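Local coordinates for protein toll (Drosophila melanogaster, PDB 4LXR) that binds the cleaved, active form of the cytokine Spätzle and so switches on Toll signalling in dorsal-ventral patterning of the embryo and in antifungal immunity, at residues A[388-393]-A[413-418]; A[406-411]-A[442-447]; A[650-655]-A[674-679]; A[694-699]-A[720-725]. All blocks are in the same frame, centred on the assembly; numbering follows the deposited sequence.

In the fold
The four contacts lie in two separate leucine-rich-repeat blocks of the Toll ectodomain, with contacts 1 and 2 in one and contacts 3 and 4 in the other; the centres of contacts 1 and 3 are about 75 Å apart. Contact 2 is buried, the others partly. Contacts 1 and 2 share neighbouring coils: 388-393 and 413-418 pair as strands whose leucines point inward, and 406-411 and 442-447 meet those leucines from the loop side with aromatic and sulfur packing and no direct hydrogen bond. Contacts 3 and 4 repeat one theme after the strands, a buried asparagine hydrogen-bonding to the backbone of the preceding coil, but at their surface both also meet the same N-linked sugar.

Contact 1: residues A[388-393]-A[413-418]; sequences NLVTLV and LRHLHL
Two adjacent parallel strands, 391-393 and 415-417, pair on the inner, concave side of the solenoid, their axes 4.9 Å apart and almost aligned. L392 N donates to H415 O, and H417 N to L392 O at 2.9 Å and nearly straight (176°), so L392 is gripped through both its N-H and its carbonyl. Just ahead of the strands V390 O takes two donors: R414 N lies on a lone pair in the carbonyl plane at 2.8 Å, while H415 N comes in nearly end-on to the carbonyl. This is the parallel beta ladder of the leucine-rich-repeat solenoid, LRR 11 against LRR 12, in which each turn of the coil adds one short strand. L389, L392, L413 and L416 supply the buried leucine side. L392 and L416 run side by side in the same direction, L392 CD2 resting 3.7 Å from L416 CD1, and both swing CG away from the backbone N (chi1 178° in each). L413 fits into the step between L389 and L392: its CD1 is 3.9 Å from L389 CG and also reaches L392 CB. The other face carries T391, V393, H415 and H417. T391 CG2 meets the edge of the H415 imidazole, 3.7 Å from H415 CD2, whereas H417 has L392 O at its ring edge, in plane, and V393 CG2 beside H417 CD2. H415 ND1 is hydrogen-bonded to T450 OG1 on the next strand, and R414 turns its guanidinium back to its own loop, NH1 bonding to L413 O and N411 O.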
# COMPACT_ATOMS: atom_id res chain seq x y z
N ASN A 388 -18.96 -15.12 13.75
CA ASN A 388 -19.22 -14.00 12.85
C ASN A 388 -18.00 -13.17 12.44
O ASN A 388 -18.11 -12.25 11.62
CB ASN A 388 -20.27 -13.04 13.44
CG ASN A 388 -21.68 -13.46 13.11
OD1 ASN A 388 -22.02 -14.64 13.17
ND2 ASN A 388 -22.52 -12.49 12.75
N LEU A 389 -16.86 -13.46 13.06
CA LEU A 389 -15.64 -12.69 12.78
C LEU A 389 -15.32 -12.71 11.28
O LEU A 389 -15.34 -13.76 10.66
CB LEU A 389 -14.47 -13.24 13.58
CG LEU A 389 -13.22 -12.35 13.61
CD1 LEU A 389 -13.55 -11.01 14.27
CD2 LEU A 389 -12.07 -13.07 14.31
N VAL A 390 -15.05 -11.55 10.69
CA VAL A 390 -14.81 -11.46 9.25
C VAL A 390 -13.32 -11.21 8.96
O VAL A 390 -12.72 -11.88 8.11
CB VAL A 390 -15.71 -10.39 8.60
CG1 VAL A 390 -15.41 -10.27 7.11
CG2 VAL A 390 -17.18 -10.73 8.83
N THR A 391 -12.72 -10.25 9.66
CA THR A 391 -11.28 -10.08 9.53
C THR A 391 -10.55 -10.10 10.87
O THR A 391 -11.00 -9.48 11.84
CB THR A 391 -10.86 -8.86 8.65
OG1 THR A 391 -10.31 -7.83 9.45
CG2 THR A 391 -12.00 -8.35 7.84
N LEU A 392 -9.45 -10.85 10.90
CA LEU A 392 -8.59 -11.02 12.06
C LEU A 392 -7.19 -10.52 11.69
O LEU A 392 -6.57 -11.03 10.73
CB LEU A 392 -8.53 -12.49 12.48
CG LEU A 392 -7.63 -12.85 13.66
CD1 LEU A 392 -8.04 -12.04 14.93
CD2 LEU A 392 -7.63 -14.37 13.96
N VAL A 393 -6.71 -9.53 12.42
CA VAL A 393 -5.38 -8.96 12.15
C VAL A 393 -4.48 -9.20 13.34
O VAL A 393 -4.76 -8.72 14.45
CB VAL A 393 -5.45 -7.44 11.81
CG1 VAL A 393 -4.07 -6.91 11.40
CG2 VAL A 393 -6.45 -7.18 10.71
N LEU A 413 -15.01 -16.22 8.90
CA LEU A 413 -13.74 -15.53 8.62
C LEU A 413 -13.40 -15.47 7.13
O LEU A 413 -13.46 -16.48 6.43
CB LEU A 413 -12.58 -16.15 9.40
CG LEU A 413 -11.34 -15.25 9.57
CD1 LEU A 413 -11.63 -14.04 10.44
CD2 LEU A 413 -10.19 -16.03 10.14
N ARG A 414 -13.04 -14.28 6.66
CA ARG A 414 -12.74 -14.06 5.25
C ARG A 414 -11.32 -13.52 5.01
O ARG A 414 -10.73 -13.75 3.96
CB ARG A 414 -13.79 -13.11 4.65
CG ARG A 414 -15.24 -13.66 4.67
CD ARG A 414 -15.39 -14.91 3.78
NE ARG A 414 -16.71 -15.54 3.93
CZ ARG A 414 -16.96 -16.60 4.69
NH1 ARG A 414 -15.99 -17.18 5.40
NH2 ARG A 414 -18.18 -17.09 4.75
N HIS A 415 -10.79 -12.79 5.98
CA HIS A 415 -9.49 -12.13 5.83
C HIS A 415 -8.63 -12.34 7.07
O HIS A 415 -8.93 -11.82 8.16
CB HIS A 415 -9.69 -10.63 5.58
CG HIS A 415 -10.62 -10.33 4.45
ND1 HIS A 415 -10.28 -10.55 3.13
CD2 HIS A 415 -11.88 -9.83 4.44
CE1 HIS A 415 -11.29 -10.19 2.35
NE2 HIS A 415 -12.28 -9.75 3.12
N LEU A 416 -7.57 -13.12 6.90
CA LEU A 416 -6.71 -13.53 8.00
C LEU A 416 -5.29 -13.02 7.78
O LEU A 416 -4.60 -13.46 6.86
CB LEU A 416 -6.75 -15.05 8.14
CG LEU A 416 -5.85 -15.65 9.24
CD1 LEU A 416 -6.10 -14.96 10.60
CD2 LEU A 416 -6.07 -17.15 9.33
N HIS A 417 -4.86 -12.08 8.61
CA HIS A 417 -3.51 -11.51 8.51
C HIS A 417 -2.63 -11.95 9.67
O HIS A 417 -2.83 -11.53 10.82
CB HIS A 417 -3.58 -9.98 8.48
CG HIS A 417 -4.42 -9.45 7.37
ND1 HIS A 417 -3.90 -9.08 6.15
CD2 HIS A 417 -5.76 -9.23 7.29
CE1 HIS A 417 -4.87 -8.65 5.37
NE2 HIS A 417 -6.01 -8.73 6.03
N LEU A 418 -1.64 -12.77 9.34
CA LEU A 418 -0.70 -13.28 10.32
C LEU A 418 0.72 -12.91 9.92
O LEU A 418 1.67 -13.56 10.33
CB LEU A 418 -0.83 -14.80 10.47
CG LEU A 418 -2.17 -15.28 11.03
CD1 LEU A 418 -2.22 -16.80 11.08
CD2 LEU A 418 -2.46 -14.67 12.42

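Contact 2: residues A[406-411]-A[442-447]; sequences AFVSTN and FGYMHG
F407 and M445 meet at the heart of this loop-to-loop packing, the M445 methyl CE lying 3.6 Å from F407 CB and equally near CG. The sulfur sits obliquely off the ring, 5.0 Å from M445 SD to the F407 centroid, a Met-aromatic contact. A bend at the last torsion of M445 (chi3 -74°) folds CE back onto the phenylalanine while SD faces T410, 3.4 Å from T410 OG1. On the same side of the F407 ring as the methionine methyl comes F442, whose ring edge receives F407 CE2, 3.9 Å from F442 CE1, the planes inclined at 56°. Toward the surface V408 packs on Y444 in a CH-pi contact: V408 CB stands 4.0 Å from the Y444 ring centroid, squarely over the face.

Further out, T410 OG1 gives a weak hydrogen bond to F407 O, M445 N bonds to F442 O, and M445 centres an inverse gamma turn with a weak H446 N to Y444 O bond. F442 and M445 rest on L416, linking these convex-side loops of the leucine-rich-repeat coil to strand 415-417, and F407 and F442 on I402 of strand 401-402. Two waters bridge the rim, one between N411 OD1 and Y444 O, the other accepting from G447 N and reaching N411 O weakly. With no direct hydrogen bond across the segments, cohesion probably comes largely from dispersion, with polar links left to water.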
# COMPACT_ATOMS: atom_id res chain seq x y z
N ALA A 406 -7.83 -24.10 16.56
CA ALA A 406 -7.99 -22.64 16.66
C ALA A 406 -9.07 -22.07 15.75
O ALA A 406 -9.80 -21.15 16.15
CB ALA A 406 -6.67 -21.94 16.40
N PHE A 407 -9.17 -22.61 14.54
CA PHE A 407 -10.04 -22.03 13.53
C PHE A 407 -11.17 -22.95 13.06
O PHE A 407 -11.72 -22.77 11.97
CB PHE A 407 -9.21 -21.51 12.35
CG PHE A 407 -8.30 -20.38 12.73
CD1 PHE A 407 -8.80 -19.08 12.87
CD2 PHE A 407 -6.95 -20.61 12.97
CE1 PHE A 407 -7.95 -18.03 13.25
CE2 PHE A 407 -6.10 -19.57 13.33
CZ PHE A 407 -6.60 -18.28 13.48
N VAL A 408 -11.53 -23.91 13.89
CA VAL A 408 -12.62 -24.80 13.54
C VAL A 408 -13.96 -24.08 13.53
O VAL A 408 -14.82 -24.39 12.72
CB VAL A 408 -12.65 -26.08 14.44
CG1 VAL A 408 -12.70 -25.71 15.91
CG2 VAL A 408 -13.85 -26.94 14.09
N SER A 409 -14.13 -23.07 14.39
CA SER A 409 -15.45 -22.45 14.57
C SER A 409 -15.62 -21.06 13.97
O SER A 409 -16.66 -20.42 14.14
CB SER A 409 -15.81 -22.42 16.06
OG SER A 409 -15.82 -23.74 16.59
N THR A 410 -14.60 -20.59 13.26
CA THR A 410 -14.64 -19.28 12.64
C THR A 410 -15.04 -19.36 11.16
O THR A 410 -14.29 -18.93 10.27
CB THR A 410 -13.29 -18.58 12.77
OG1 THR A 410 -12.27 -19.50 12.38
CG2 THR A 410 -13.04 -18.16 14.21
N ASN A 411 -16.23 -19.90 10.92
CA ASN A 411 -16.73 -20.12 9.56
C ASN A 411 -17.01 -18.82 8.82
O ASN A 411 -17.08 -18.80 7.59
CB ASN A 411 -18.00 -20.97 9.60
CG ASN A 411 -17.83 -22.21 10.46
OD1 ASN A 411 -16.81 -22.90 10.38
ND2 ASN A 411 -18.82 -22.50 11.29
N PHE A 442 -5.62 -23.76 9.10
CA PHE A 442 -6.58 -22.88 8.44
C PHE A 442 -7.57 -23.66 7.59
O PHE A 442 -8.50 -23.08 7.02
CB PHE A 442 -5.82 -21.87 7.59
CG PHE A 442 -4.68 -21.23 8.31
CD1 PHE A 442 -4.87 -20.65 9.56
CD2 PHE A 442 -3.40 -21.26 7.78
CE1 PHE A 442 -3.82 -20.09 10.25
CE2 PHE A 442 -2.35 -20.69 8.47
CZ PHE A 442 -2.56 -20.10 9.69
N GLY A 443 -7.38 -24.98 7.54
CA GLY A 443 -8.09 -25.85 6.62
C GLY A 443 -9.59 -25.89 6.77
O GLY A 443 -10.29 -26.30 5.84
N TYR A 444 -10.09 -25.47 7.92
CA TYR A 444 -11.53 -25.49 8.17
C TYR A 444 -12.22 -24.37 7.42
O TYR A 444 -13.42 -24.40 7.18
CB TYR A 444 -11.83 -25.38 9.68
CG TYR A 444 -11.39 -26.60 10.46
CD1 TYR A 444 -12.14 -27.77 10.43
CD2 TYR A 444 -10.21 -26.59 11.19
CE1 TYR A 444 -11.74 -28.90 11.13
CE2 TYR A 444 -9.80 -27.73 11.90
CZ TYR A 444 -10.57 -28.87 11.86
OH TYR A 444 -10.19 -30.00 12.56
N MET A 445 -11.44 -23.37 7.03
CA MET A 445 -12.02 -22.15 6.49
C MET A 445 -12.02 -22.18 4.97
O MET A 445 -11.28 -21.45 4.31
CB MET A 445 -11.30 -20.92 7.06
CG MET A 445 -11.42 -20.86 8.57
SD MET A 445 -10.69 -19.41 9.34
CE MET A 445 -8.95 -19.80 9.20
N HIS A 446 -12.88 -23.04 4.43
CA HIS A 446 -13.06 -23.21 2.99
C HIS A 446 -13.47 -21.90 2.33
O HIS A 446 -13.16 -21.66 1.16
CB HIS A 446 -14.05 -24.34 2.67
CG HIS A 446 -15.38 -24.19 3.36
ND1 HIS A 446 -15.79 -25.04 4.37
CD2 HIS A 446 -16.38 -23.29 3.20
CE1 HIS A 446 -16.99 -24.67 4.79
NE2 HIS A 446 -17.36 -23.61 4.11
N GLY A 447 -14.15 -21.03 3.08
CA GLY A 447 -14.59 -19.76 2.53
C GLY A 447 -13.57 -18.63 2.55
O GLY A 447 -13.87 -17.52 2.10
O HOH W 1 -15.93 -22.92 7.76
O HOH W 2 -15.35 -21.09 5.82

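Contact 3: residues A[650-655]-A[674-679]; sequences NNTLLR and GNNLTS. With NAG (2-acetamido-2-deoxy-beta-D-glucopyranose), chain G.
N650 begins the contact by laying its amide against G674, N650 ND2 3.6 Å from G674 CA, while its own CA-H faces G674 O. The glycine has a backbone shape, with positive phi, that a side chain would hardly tolerate, and N650 occupies the place where one would stand. At N651 the CB touches the amide oxygen of N675, 3.1 Å from N675 OD1; the N651 amide itself turns inward to L648 O, C623 O and L628 N. T652 follows with CB and CG2 beside N676 OD1, the two side chains running the same way toward the sugar. L653 carries the key bond: L653 N lies 2.9 Å from N675 OD1, the bond almost straight (171°) and a little off the carbonyl plane. N675 CG is turned away from its carbonyl carbon (chi1 -80°), which tucks the amide under L653, and its ND2 is held by L648 O and L672 O. L653 O in turn accepts a weak bond from N676 N. L654 CD2 lies 3.3 Å from the acetamido oxygen O7 of the N-acetylglucosamine linked to N676 ND2. Water 3 joins L654 O to T678 N and S679 O, and beyond it the R655 side chain reaches toward S679. One inward asparagine per turn, N651 then N675, tying backbone to backbone is the asparagine ladder of leucine-rich repeats, here running from LRR 16 to LRR 17.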
# COMPACT_ATOMS: atom_id res chain seq x y z
N ASN A 650 43.88 -30.03 -28.82
CA ASN A 650 45.23 -29.54 -28.51
C ASN A 650 45.97 -30.31 -27.43
O ASN A 650 46.67 -29.73 -26.60
CB ASN A 650 45.21 -28.03 -28.23
CG ASN A 650 44.68 -27.21 -29.42
OD1 ASN A 650 43.90 -26.27 -29.26
ND2 ASN A 650 45.11 -27.58 -30.63
N ASN A 651 45.82 -31.63 -27.43
CA ASN A 651 46.69 -32.50 -26.63
C ASN A 651 47.81 -33.07 -27.52
O ASN A 651 48.15 -32.45 -28.53
CB ASN A 651 45.86 -33.60 -25.96
CG ASN A 651 45.12 -33.09 -24.71
OD1 ASN A 651 45.62 -33.21 -23.60
ND2 ASN A 651 43.93 -32.53 -24.91
N THR A 652 48.40 -34.21 -27.15
CA THR A 652 49.30 -34.89 -28.09
C THR A 652 49.00 -36.39 -28.22
O THR A 652 49.89 -37.22 -28.02
CB THR A 652 50.80 -34.69 -27.75
OG1 THR A 652 51.08 -35.18 -26.43
CG2 THR A 652 51.19 -33.23 -27.86
N LEU A 653 47.75 -36.70 -28.54
CA LEU A 653 47.31 -38.09 -28.66
C LEU A 653 48.10 -38.84 -29.72
O LEU A 653 48.20 -38.40 -30.87
CB LEU A 653 45.82 -38.16 -29.00
CG LEU A 653 44.78 -37.78 -27.95
CD1 LEU A 653 43.38 -37.87 -28.54
CD2 LEU A 653 44.90 -38.67 -26.74
N LEU A 654 48.67 -39.98 -29.33
CA LEU A 654 49.48 -40.77 -30.23
C LEU A 654 48.64 -41.78 -31.00
O LEU A 654 48.90 -42.06 -32.16
CB LEU A 654 50.60 -41.48 -29.47
CG LEU A 654 51.58 -40.55 -28.74
CD1 LEU A 654 52.59 -41.38 -27.97
CD2 LEU A 654 52.27 -39.59 -29.71
N ARG A 655 47.61 -42.30 -30.34
CA ARG A 655 46.74 -43.29 -30.94
C ARG A 655 45.38 -43.24 -30.24
O ARG A 655 45.26 -42.67 -29.16
CB ARG A 655 47.37 -44.68 -30.81
CG ARG A 655 46.70 -45.79 -31.60
CD ARG A 655 47.40 -47.14 -31.38
NE ARG A 655 48.84 -47.09 -31.66
CZ ARG A 655 49.37 -47.01 -32.88
NH1 ARG A 655 48.59 -46.98 -33.96
NH2 ARG A 655 50.69 -46.97 -33.03
N GLY A 674 44.21 -31.00 -33.25
CA GLY A 674 45.45 -30.57 -32.64
C GLY A 674 46.16 -31.65 -31.85
O GLY A 674 46.73 -31.37 -30.80
N ASN A 675 46.13 -32.87 -32.35
CA ASN A 675 46.79 -33.99 -31.69
C ASN A 675 47.89 -34.62 -32.56
O ASN A 675 48.22 -34.08 -33.62
CB ASN A 675 45.76 -35.01 -31.23
CG ASN A 675 45.08 -34.60 -29.94
OD1 ASN A 675 45.65 -34.74 -28.86
ND2 ASN A 675 43.86 -34.08 -30.03
N ASN A 676 48.46 -35.74 -32.12
CA ASN A 676 49.58 -36.36 -32.81
C ASN A 676 49.22 -37.65 -33.54
O ASN A 676 50.04 -38.57 -33.62
CB ASN A 676 50.71 -36.67 -31.81
CG ASN A 676 51.58 -35.46 -31.48
OD1 ASN A 676 51.08 -34.35 -31.29
ND2 ASN A 676 52.88 -35.68 -31.40
N LEU A 677 47.99 -37.75 -34.05
CA LEU A 677 47.50 -39.00 -34.63
C LEU A 677 48.13 -39.28 -35.98
O LEU A 677 48.08 -38.44 -36.88
CB LEU A 677 45.97 -38.96 -34.78
CG LEU A 677 45.13 -38.96 -33.49
CD1 LEU A 677 43.64 -38.83 -33.77
CD2 LEU A 677 45.43 -40.21 -32.68
N THR A 678 48.70 -40.47 -36.14
CA THR A 678 49.34 -40.84 -37.40
C THR A 678 48.53 -41.82 -38.25
O THR A 678 48.80 -41.99 -39.44
CB THR A 678 50.77 -41.38 -37.18
OG1 THR A 678 50.75 -42.46 -36.24
CG2 THR A 678 51.68 -40.27 -36.67
N SER A 679 47.52 -42.46 -37.66
CA SER A 679 46.68 -43.39 -38.40
C SER A 679 45.35 -43.62 -37.70
O SER A 679 45.26 -43.50 -36.48
CB SER A 679 47.41 -44.73 -38.60
OG SER A 679 47.88 -45.23 -37.37
C1 NAG G . 53.59 -34.44 -31.19
C2 NAG G . 54.91 -34.66 -30.45
C3 NAG G . 55.63 -33.33 -30.26
C4 NAG G . 55.77 -32.58 -31.58
C5 NAG G . 54.41 -32.48 -32.28
C6 NAG G . 54.49 -31.91 -33.67
C7 NAG G . 54.62 -36.61 -28.98
C8 NAG G . 54.35 -37.06 -27.57
N2 NAG G . 54.67 -35.29 -29.16
O3 NAG G . 56.92 -33.54 -29.69
O4 NAG G . 56.25 -31.27 -31.31
O5 NAG G . 53.84 -33.79 -32.42
O6 NAG G . 53.72 -30.72 -33.79
O7 NAG G . 54.78 -37.41 -29.90
O HOH W 3 47.64 -42.83 -34.37

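Contact 4: residues A[694-699]-A[720-725]; sequences ISWNHL and KLSGNP. With NAG (2-acetamido-2-deoxy-beta-D-glucopyranose), chain G.
A glycine CA sits over a tryptophan face: G723 CA stands 3.5 Å from the centroid of the six-membered ring of W696, 10° off its normal, a CH-pi contact. With CG on the side of the backbone N (chi1 -58°), W696 lays its indole over the next turn, where G723 has no side chain, and G723 O faces W696 CA-H. W696 N also donates to S722 O at 2.9 Å, in the carbonyl plane. Beneath, the buried amide of N724 stitches the coils together. Its ND2 gives one hydrogen bond to I694 O (2.9 Å, close to the amide plane) and another to L721 O, met from above the carbonyl plane. Its OD1 takes L699 N at 3.1 Å and, weakly, N697 N. This continues the asparagine ladder from LRR 18 toward the C-terminal LRRCT region: N697 plays the same part one turn earlier, its OD1 receiving L677 N and its ND2 reaching L672 O. I694 CD1 and L721 CD2 close the apolar side at 3.8 Å, and P725 rests CD against L699 O. Water 4 bridges N697 O and G723 O. At the surface H698 NE2 donates to the ring oxygen O5 of the sugar on N676, 3.0 Å away.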
# COMPACT_ATOMS: atom_id res chain seq x y z
N ILE A 694 39.30 -34.75 -36.85
CA ILE A 694 40.69 -35.17 -36.77
C ILE A 694 41.58 -34.21 -37.53
O ILE A 694 42.61 -34.60 -38.07
CB ILE A 694 40.90 -36.61 -37.31
CG1 ILE A 694 40.28 -36.78 -38.70
CG2 ILE A 694 40.39 -37.63 -36.29
CD1 ILE A 694 40.16 -38.21 -39.17
N SER A 695 41.17 -32.94 -37.57
CA SER A 695 42.01 -31.90 -38.17
C SER A 695 43.26 -31.62 -37.32
O SER A 695 43.30 -31.92 -36.12
CB SER A 695 41.20 -30.61 -38.37
OG SER A 695 40.66 -30.12 -37.15
N TRP A 696 44.27 -31.05 -37.96
CA TRP A 696 45.53 -30.71 -37.30
C TRP A 696 46.13 -31.86 -36.51
O TRP A 696 46.51 -31.72 -35.35
CB TRP A 696 45.38 -29.44 -36.45
CG TRP A 696 44.94 -28.31 -37.33
CD1 TRP A 696 43.66 -27.85 -37.49
CD2 TRP A 696 45.76 -27.56 -38.23
NE1 TRP A 696 43.65 -26.84 -38.43
CE2 TRP A 696 44.93 -26.64 -38.89
CE3 TRP A 696 47.13 -27.57 -38.53
CZ2 TRP A 696 45.41 -25.74 -39.84
CZ3 TRP A 696 47.61 -26.67 -39.47
CH2 TRP A 696 46.75 -25.78 -40.11
N ASN A 697 46.19 -33.02 -37.16
CA ASN A 697 46.89 -34.17 -36.62
C ASN A 697 48.09 -34.50 -37.50
O ASN A 697 48.59 -33.60 -38.18
CB ASN A 697 45.92 -35.35 -36.44
CG ASN A 697 45.18 -35.28 -35.10
OD1 ASN A 697 45.59 -35.92 -34.14
ND2 ASN A 697 44.10 -34.50 -35.04
N HIS A 698 48.55 -35.75 -37.50
CA HIS A 698 49.71 -36.12 -38.33
C HIS A 698 49.34 -37.14 -39.41
O HIS A 698 50.15 -38.01 -39.74
CB HIS A 698 50.84 -36.72 -37.47
CG HIS A 698 51.46 -35.77 -36.50
ND1 HIS A 698 51.03 -34.47 -36.35
CD2 HIS A 698 52.49 -35.93 -35.63
CE1 HIS A 698 51.76 -33.87 -35.42
NE2 HIS A 698 52.65 -34.73 -34.97
N LEU A 699 48.13 -37.03 -39.94
CA LEU A 699 47.60 -38.07 -40.83
C LEU A 699 48.08 -37.88 -42.25
O LEU A 699 48.12 -36.76 -42.77
CB LEU A 699 46.07 -38.07 -40.79
CG LEU A 699 45.38 -38.27 -39.44
CD1 LEU A 699 43.89 -38.02 -39.63
CD2 LEU A 699 45.63 -39.67 -38.92
N LYS A 720 36.07 -33.41 -40.01
CA LYS A 720 37.03 -32.36 -40.34
C LYS A 720 38.40 -32.97 -40.62
O LYS A 720 38.89 -33.81 -39.86
CB LYS A 720 37.09 -31.30 -39.24
CG LYS A 720 35.77 -30.54 -39.07
CD LYS A 720 35.92 -29.36 -38.12
CE LYS A 720 34.55 -28.84 -37.68
NZ LYS A 720 34.62 -27.91 -36.51
N LEU A 721 39.02 -32.55 -41.73
CA LEU A 721 40.20 -33.24 -42.23
C LEU A 721 41.40 -32.36 -42.57
O LEU A 721 42.46 -32.88 -42.95
CB LEU A 721 39.83 -34.07 -43.46
CG LEU A 721 38.80 -35.17 -43.27
CD1 LEU A 721 38.34 -35.70 -44.63
CD2 LEU A 721 39.40 -36.28 -42.41
N SER A 722 41.27 -31.04 -42.42
CA SER A 722 42.34 -30.12 -42.81
C SER A 722 43.45 -30.09 -41.77
O SER A 722 43.28 -30.61 -40.67
CB SER A 722 41.81 -28.70 -43.07
OG SER A 722 41.36 -28.08 -41.87
N GLY A 723 44.57 -29.48 -42.12
CA GLY A 723 45.71 -29.42 -41.23
C GLY A 723 46.47 -30.73 -41.11
O GLY A 723 47.30 -30.89 -40.22
N ASN A 724 46.20 -31.67 -42.01
CA ASN A 724 46.93 -32.93 -42.01
C ASN A 724 47.87 -33.04 -43.21
O ASN A 724 47.56 -32.56 -44.30
CB ASN A 724 45.96 -34.12 -41.99
CG ASN A 724 45.31 -34.32 -40.64
OD1 ASN A 724 45.91 -34.91 -39.74
ND2 ASN A 724 44.09 -33.84 -40.48
N PRO A 725 49.04 -33.68 -43.01
CA PRO A 725 50.00 -33.86 -44.12
C PRO A 725 49.59 -34.99 -45.06
O PRO A 725 50.24 -36.04 -45.07
CB PRO A 725 51.30 -34.23 -43.40
CG PRO A 725 50.86 -34.86 -42.12
CD PRO A 725 49.56 -34.17 -41.73
C1 NAG G . 53.59 -34.44 -31.19
C2 NAG G . 54.91 -34.66 -30.45
C3 NAG G . 55.63 -33.33 -30.26
C4 NAG G . 55.77 -32.58 -31.58
C5 NAG G . 54.41 -32.48 -32.28
C6 NAG G . 54.49 -31.91 -33.67
C7 NAG G . 54.62 -36.61 -28.98
C8 NAG G . 54.35 -37.06 -27.57
N2 NAG G . 54.67 -35.29 -29.16
O3 NAG G . 56.92 -33.54 -29.69
O4 NAG G . 56.25 -31.27 -31.31
O5 NAG G . 53.84 -33.79 -32.42
O6 NAG G . 53.72 -30.72 -33.79
O7 NAG G . 54.78 -37.41 -29.90
O HOH W 4 48.87 -30.91 -37.73